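Local coordinates for protein 6-phospho-beta-d glycosidase (PDB 5FOO) that probably hydrolyses 6-phosphorylated beta-glucosides, as a family 1 glycoside hydrolase whose active site accepts 6-phosphocyclophellitol, at residues W133-K147 with V192-A206. The protein carries 1 engineered substitution. Numbering follows the deposited sequence.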
# COMPACT_ATOMS: atom_id res chain seq x y z
N TRP A 133 -16.98 -0.79 3.88
CA TRP A 133 -16.80 -1.35 2.55
C TRP A 133 -17.80 -2.49 2.23
O TRP A 133 -17.89 -2.95 1.07
CB TRP A 133 -15.35 -1.86 2.37
CG TRP A 133 -14.34 -0.76 2.43
CD1 TRP A 133 -13.40 -0.59 3.38
CD2 TRP A 133 -14.20 0.36 1.53
NE1 TRP A 133 -12.63 0.52 3.11
CE2 TRP A 133 -13.10 1.13 1.99
CE3 TRP A 133 -14.86 0.75 0.38
CZ2 TRP A 133 -12.66 2.27 1.33
CZ3 TRP A 133 -14.42 1.91 -0.31
CH2 TRP A 133 -13.33 2.66 0.17
N GLU A 134 -18.54 -2.95 3.23
CA GLU A 134 -19.61 -3.93 2.94
C GLU A 134 -20.70 -3.24 2.18
O GLU A 134 -21.46 -3.90 1.57
CB GLU A 134 -20.21 -4.56 4.19
CG GLU A 134 -19.22 -5.26 5.12
CD GLU A 134 -19.77 -5.30 6.55
OE1 GLU A 134 -20.97 -5.49 6.68
OE2 GLU A 134 -19.04 -5.07 7.50
N SER A 135 -20.76 -1.91 2.17
CA SER A 135 -21.88 -1.24 1.52
C SER A 135 -21.55 -0.61 0.18
O SER A 135 -20.60 0.22 0.08
CB SER A 135 -22.44 -0.19 2.44
OG SER A 135 -23.12 0.78 1.68
N LYS A 136 -22.37 -0.93 -0.83
CA LYS A 136 -22.22 -0.27 -2.14
C LYS A 136 -22.59 1.20 -2.13
O LYS A 136 -22.10 1.98 -2.98
CB LYS A 136 -22.95 -1.05 -3.21
CG LYS A 136 -22.33 -2.46 -3.38
CD LYS A 136 -23.09 -3.32 -4.40
CE LYS A 136 -22.41 -4.68 -4.54
NZ LYS A 136 -22.97 -5.43 -5.67
N HIS A 137 -23.35 1.64 -1.13
CA HIS A 137 -23.59 3.08 -0.95
C HIS A 137 -22.30 3.78 -0.49
O HIS A 137 -21.93 4.81 -1.01
CB HIS A 137 -24.72 3.34 0.04
CG HIS A 137 -24.91 4.80 0.35
ND1 HIS A 137 -25.28 5.71 -0.61
CD2 HIS A 137 -24.80 5.48 1.50
CE1 HIS A 137 -25.40 6.90 -0.05
NE2 HIS A 137 -25.10 6.78 1.23
N VAL A 138 -21.60 3.18 0.46
CA VAL A 138 -20.28 3.65 0.86
C VAL A 138 -19.29 3.77 -0.31
O VAL A 138 -18.50 4.75 -0.37
CB VAL A 138 -19.68 2.80 1.98
CG1 VAL A 138 -18.16 3.04 2.13
CG2 VAL A 138 -20.45 3.09 3.28
N VAL A 139 -19.31 2.78 -1.19
CA VAL A 139 -18.51 2.82 -2.42
C VAL A 139 -18.84 4.05 -3.22
O VAL A 139 -17.95 4.72 -3.73
CB VAL A 139 -18.74 1.60 -3.29
CG1 VAL A 139 -18.25 1.83 -4.72
CG2 VAL A 139 -17.98 0.44 -2.66
N ASP A 140 -20.12 4.36 -3.33
CA ASP A 140 -20.53 5.60 -4.04
C ASP A 140 -20.04 6.84 -3.34
O ASP A 140 -19.66 7.76 -4.00
CB ASP A 140 -22.06 5.68 -4.20
CG ASP A 140 -22.59 4.75 -5.29
OD1 ASP A 140 -21.88 4.41 -6.24
OD2 ASP A 140 -23.74 4.34 -5.20
N LEU A 141 -20.06 6.88 -2.00
CA LEU A 141 -19.55 8.04 -1.29
C LEU A 141 -17.98 8.18 -1.48
O LEU A 141 -17.44 9.30 -1.56
CB LEU A 141 -19.92 7.95 0.18
CG LEU A 141 -21.40 7.86 0.53
CD1 LEU A 141 -21.61 7.85 2.03
CD2 LEU A 141 -22.19 9.00 -0.10
N PHE A 142 -17.29 7.05 -1.56
CA PHE A 142 -15.85 7.06 -1.87
C PHE A 142 -15.59 7.70 -3.26
O PHE A 142 -14.68 8.51 -3.43
CB PHE A 142 -15.29 5.63 -1.76
CG PHE A 142 -13.85 5.47 -2.12
CD1 PHE A 142 -12.88 6.09 -1.39
CD2 PHE A 142 -13.49 4.61 -3.13
CE1 PHE A 142 -11.57 5.91 -1.68
CE2 PHE A 142 -12.17 4.46 -3.45
CZ PHE A 142 -11.22 5.11 -2.73
N VAL A 143 -16.43 7.36 -4.21
CA VAL A 143 -16.36 7.96 -5.55
C VAL A 143 -16.56 9.44 -5.52
O VAL A 143 -15.85 10.17 -6.18
CB VAL A 143 -17.40 7.33 -6.53
CG1 VAL A 143 -17.47 8.07 -7.87
CG2 VAL A 143 -17.09 5.85 -6.73
N ALA A 144 -17.53 9.90 -4.76
CA ALA A 144 -17.74 11.32 -4.65
C ALA A 144 -16.54 12.03 -4.02
O ALA A 144 -16.14 13.13 -4.47
CB ALA A 144 -19.02 11.59 -3.92
N PHE A 145 -15.94 11.39 -2.99
CA PHE A 145 -14.67 11.88 -2.43
C PHE A 145 -13.57 11.97 -3.51
O PHE A 145 -12.84 12.95 -3.57
CB PHE A 145 -14.25 10.97 -1.25
CG PHE A 145 -12.80 10.97 -0.94
CD1 PHE A 145 -12.17 12.12 -0.50
CD2 PHE A 145 -12.08 9.77 -0.96
CE1 PHE A 145 -10.84 12.09 -0.15
CE2 PHE A 145 -10.75 9.76 -0.65
CZ PHE A 145 -10.13 10.91 -0.24
N SER A 146 -13.43 10.92 -4.31
CA SER A 146 -12.38 10.87 -5.35
C SER A 146 -12.57 12.02 -6.35
O SER A 146 -11.57 12.66 -6.75
CB SER A 146 -12.29 9.50 -6.05
OG SER A 146 -13.36 9.33 -7.01
N LYS A 147 -13.83 12.29 -6.73
CA LYS A 147 -14.14 13.42 -7.61
C LYS A 147 -13.72 14.77 -7.02
O LYS A 147 -13.15 15.61 -7.74
CB LYS A 147 -15.63 13.53 -7.90
CG LYS A 147 -16.22 12.68 -8.97
CD LYS A 147 -17.60 13.29 -9.30
CE LYS A 147 -18.28 12.61 -10.45
NZ LYS A 147 -19.04 11.41 -10.01
N VAL A 192 -16.64 -7.55 0.58
CA VAL A 192 -15.71 -6.42 0.68
C VAL A 192 -14.67 -6.40 -0.45
O VAL A 192 -14.44 -5.33 -1.02
CB VAL A 192 -15.08 -6.32 2.08
CG1 VAL A 192 -13.89 -5.37 2.17
CG2 VAL A 192 -16.14 -5.81 3.07
N ALA A 193 -14.08 -7.57 -0.78
CA ALA A 193 -13.14 -7.66 -1.87
C ALA A 193 -13.78 -7.26 -3.21
O ALA A 193 -13.21 -6.45 -3.94
CB ALA A 193 -12.57 -9.05 -1.95
N TYR A 194 -14.98 -7.79 -3.50
CA TYR A 194 -15.67 -7.34 -4.72
C TYR A 194 -15.93 -5.82 -4.68
O TYR A 194 -15.74 -5.12 -5.69
CB TYR A 194 -16.99 -8.09 -4.91
CG TYR A 194 -17.87 -7.56 -6.01
CD1 TYR A 194 -18.75 -6.57 -5.77
CD2 TYR A 194 -17.79 -8.10 -7.29
CE1 TYR A 194 -19.56 -6.07 -6.80
CE2 TYR A 194 -18.59 -7.64 -8.32
CZ TYR A 194 -19.45 -6.60 -8.08
OH TYR A 194 -20.19 -6.18 -9.10
N ASN A 195 -16.33 -5.31 -3.50
CA ASN A 195 -16.73 -3.92 -3.41
C ASN A 195 -15.51 -3.00 -3.59
O ASN A 195 -15.62 -1.95 -4.23
CB ASN A 195 -17.46 -3.62 -2.10
CG ASN A 195 -18.88 -4.19 -2.06
OD1 ASN A 195 -19.43 -4.73 -3.04
ND2 ASN A 195 -19.48 -4.07 -0.89
N LEU A 196 -14.35 -3.41 -3.09
CA LEU A 196 -13.09 -2.65 -3.31
C LEU A 196 -12.65 -2.59 -4.77
O LEU A 196 -12.20 -1.53 -5.28
CB LEU A 196 -12.00 -3.20 -2.41
CG LEU A 196 -12.23 -2.85 -0.95
CD1 LEU A 196 -11.32 -3.72 -0.11
CD2 LEU A 196 -11.93 -1.40 -0.66
N ALA A 197 -12.81 -3.72 -5.46
CA ALA A 197 -12.52 -3.81 -6.89
C ALA A 197 -13.48 -2.96 -7.74
O ALA A 197 -13.05 -2.32 -8.65
CB ALA A 197 -12.59 -5.24 -7.34
N LEU A 198 -14.76 -3.02 -7.41
CA LEU A 198 -15.78 -2.20 -8.02
C LEU A 198 -15.52 -0.72 -7.75
O LEU A 198 -15.66 0.10 -8.67
CB LEU A 198 -17.18 -2.56 -7.53
CG LEU A 198 -18.33 -1.65 -8.04
CD1 LEU A 198 -18.52 -1.78 -9.53
CD2 LEU A 198 -19.61 -2.01 -7.33
N ALA A 199 -15.16 -0.37 -6.53
CA ALA A 199 -14.73 1.00 -6.22
C ALA A 199 -13.55 1.47 -7.04
O ALA A 199 -13.51 2.60 -7.45
CB ALA A 199 -14.41 1.14 -4.75
N THR A 200 -12.60 0.60 -7.29
CA THR A 200 -11.45 0.90 -8.13
C THR A 200 -11.92 1.34 -9.54
O THR A 200 -11.51 2.40 -10.05
CB THR A 200 -10.51 -0.28 -8.25
OG1 THR A 200 -10.08 -0.72 -6.95
CG2 THR A 200 -9.24 0.10 -9.05
N ALA A 201 -12.82 0.55 -10.12
CA ALA A 201 -13.34 0.81 -11.46
C ALA A 201 -14.22 2.06 -11.53
O ALA A 201 -14.09 2.83 -12.48
CB ALA A 201 -14.11 -0.41 -11.96
N LYS A 202 -15.04 2.30 -10.51
CA LYS A 202 -15.80 3.50 -10.43
C LYS A 202 -14.99 4.78 -10.23
O LYS A 202 -15.34 5.84 -10.78
CB LYS A 202 -16.89 3.39 -9.37
CG LYS A 202 -17.93 2.36 -9.74
CD LYS A 202 -19.16 2.44 -8.86
CE LYS A 202 -20.18 3.28 -9.59
NZ LYS A 202 -21.38 3.49 -8.76
N VAL A 203 -13.91 4.70 -9.47
CA VAL A 203 -13.05 5.86 -9.28
C VAL A 203 -12.32 6.15 -10.60
O VAL A 203 -12.17 7.33 -11.00
CB VAL A 203 -12.08 5.70 -8.08
CG1 VAL A 203 -11.08 6.84 -8.08
CG2 VAL A 203 -12.93 5.77 -6.80
N ILE A 204 -11.88 5.10 -11.24
CA ILE A 204 -11.25 5.23 -12.56
C ILE A 204 -12.19 5.85 -13.56
O ILE A 204 -11.79 6.76 -14.27
CB ILE A 204 -10.67 3.90 -13.06
CG1 ILE A 204 -9.44 3.52 -12.20
CG2 ILE A 204 -10.32 3.96 -14.54
CD1 ILE A 204 -8.96 2.08 -12.45
N GLN A 205 -13.45 5.43 -13.58
CA GLN A 205 -14.41 6.05 -14.46
C GLN A 205 -14.48 7.53 -14.13
O GLN A 205 -14.48 8.35 -15.05
CB GLN A 205 -15.79 5.42 -14.36
CG GLN A 205 -16.90 5.97 -15.28
CD GLN A 205 -18.20 5.24 -15.05
OE1 GLN A 205 -18.74 4.59 -15.94
NE2 GLN A 205 -18.64 5.23 -13.81
N ALA A 206 -14.58 7.88 -12.84
CA ALA A 206 -14.80 9.25 -12.44
C ALA A 206 -13.61 10.11 -12.84
O ALA A 206 -13.80 11.24 -13.28
CB ALA A 206 -15.09 9.37 -10.94
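N195 and L196 on helix 192-206 meet W133 at the entry to helix 136-147, and from there two outer helices of the (beta/alpha)8 TIM barrel of this glycoside hydrolase run side by side. Their axes approach to 9.3 Å and cross at -33°, a near-parallel pairing of helices that follow successive barrel strands, 112-116 and 159-161. The W133 indole receives L196 on one face: CD2 lies 3.8 Å from the centroid of the six-membered ring, 17° off its normal, which defines a CH-pi contact. With CG anti to its carbonyl carbon, N195 brings its amide up to the turn before the helix. There ND2 donates to W133 O over 2.8 Å with an N-H...O angle of 169°, and the acceptor lies almost in the amide plane. This bond pins the turn whose next residue, S135, N-caps helix 136-147. N195 OD1 accepts from Q191, while the extended chain of K136 runs roughly perpendicular to the N195 side chain before NZ reaches its salt-bridge partner E282 on helix 280-288.

Further along, mostly small and branched side chains pack together with the F142 ring and the K202 chain. A199 CB touches both V139 CG1 and F142 CD2, 3.9 Å from each, the two meeting it at roughly a right angle, and the F142 ring meets V203 obliquely through CE2 and CG2. V143 rests CG2 on K202 CB at 3.6 Å and CG1 against A206 CB. S146 presents OG to V203 CG1, yet its hydroxyl is satisfied within its own helix, donating to V143 O. On the outer margin K202 bends at its third torsion, swinging its amine to D140 for a salt bridge, where NZ lies almost in line with the C-O bond of OD1 at 2.7 Å.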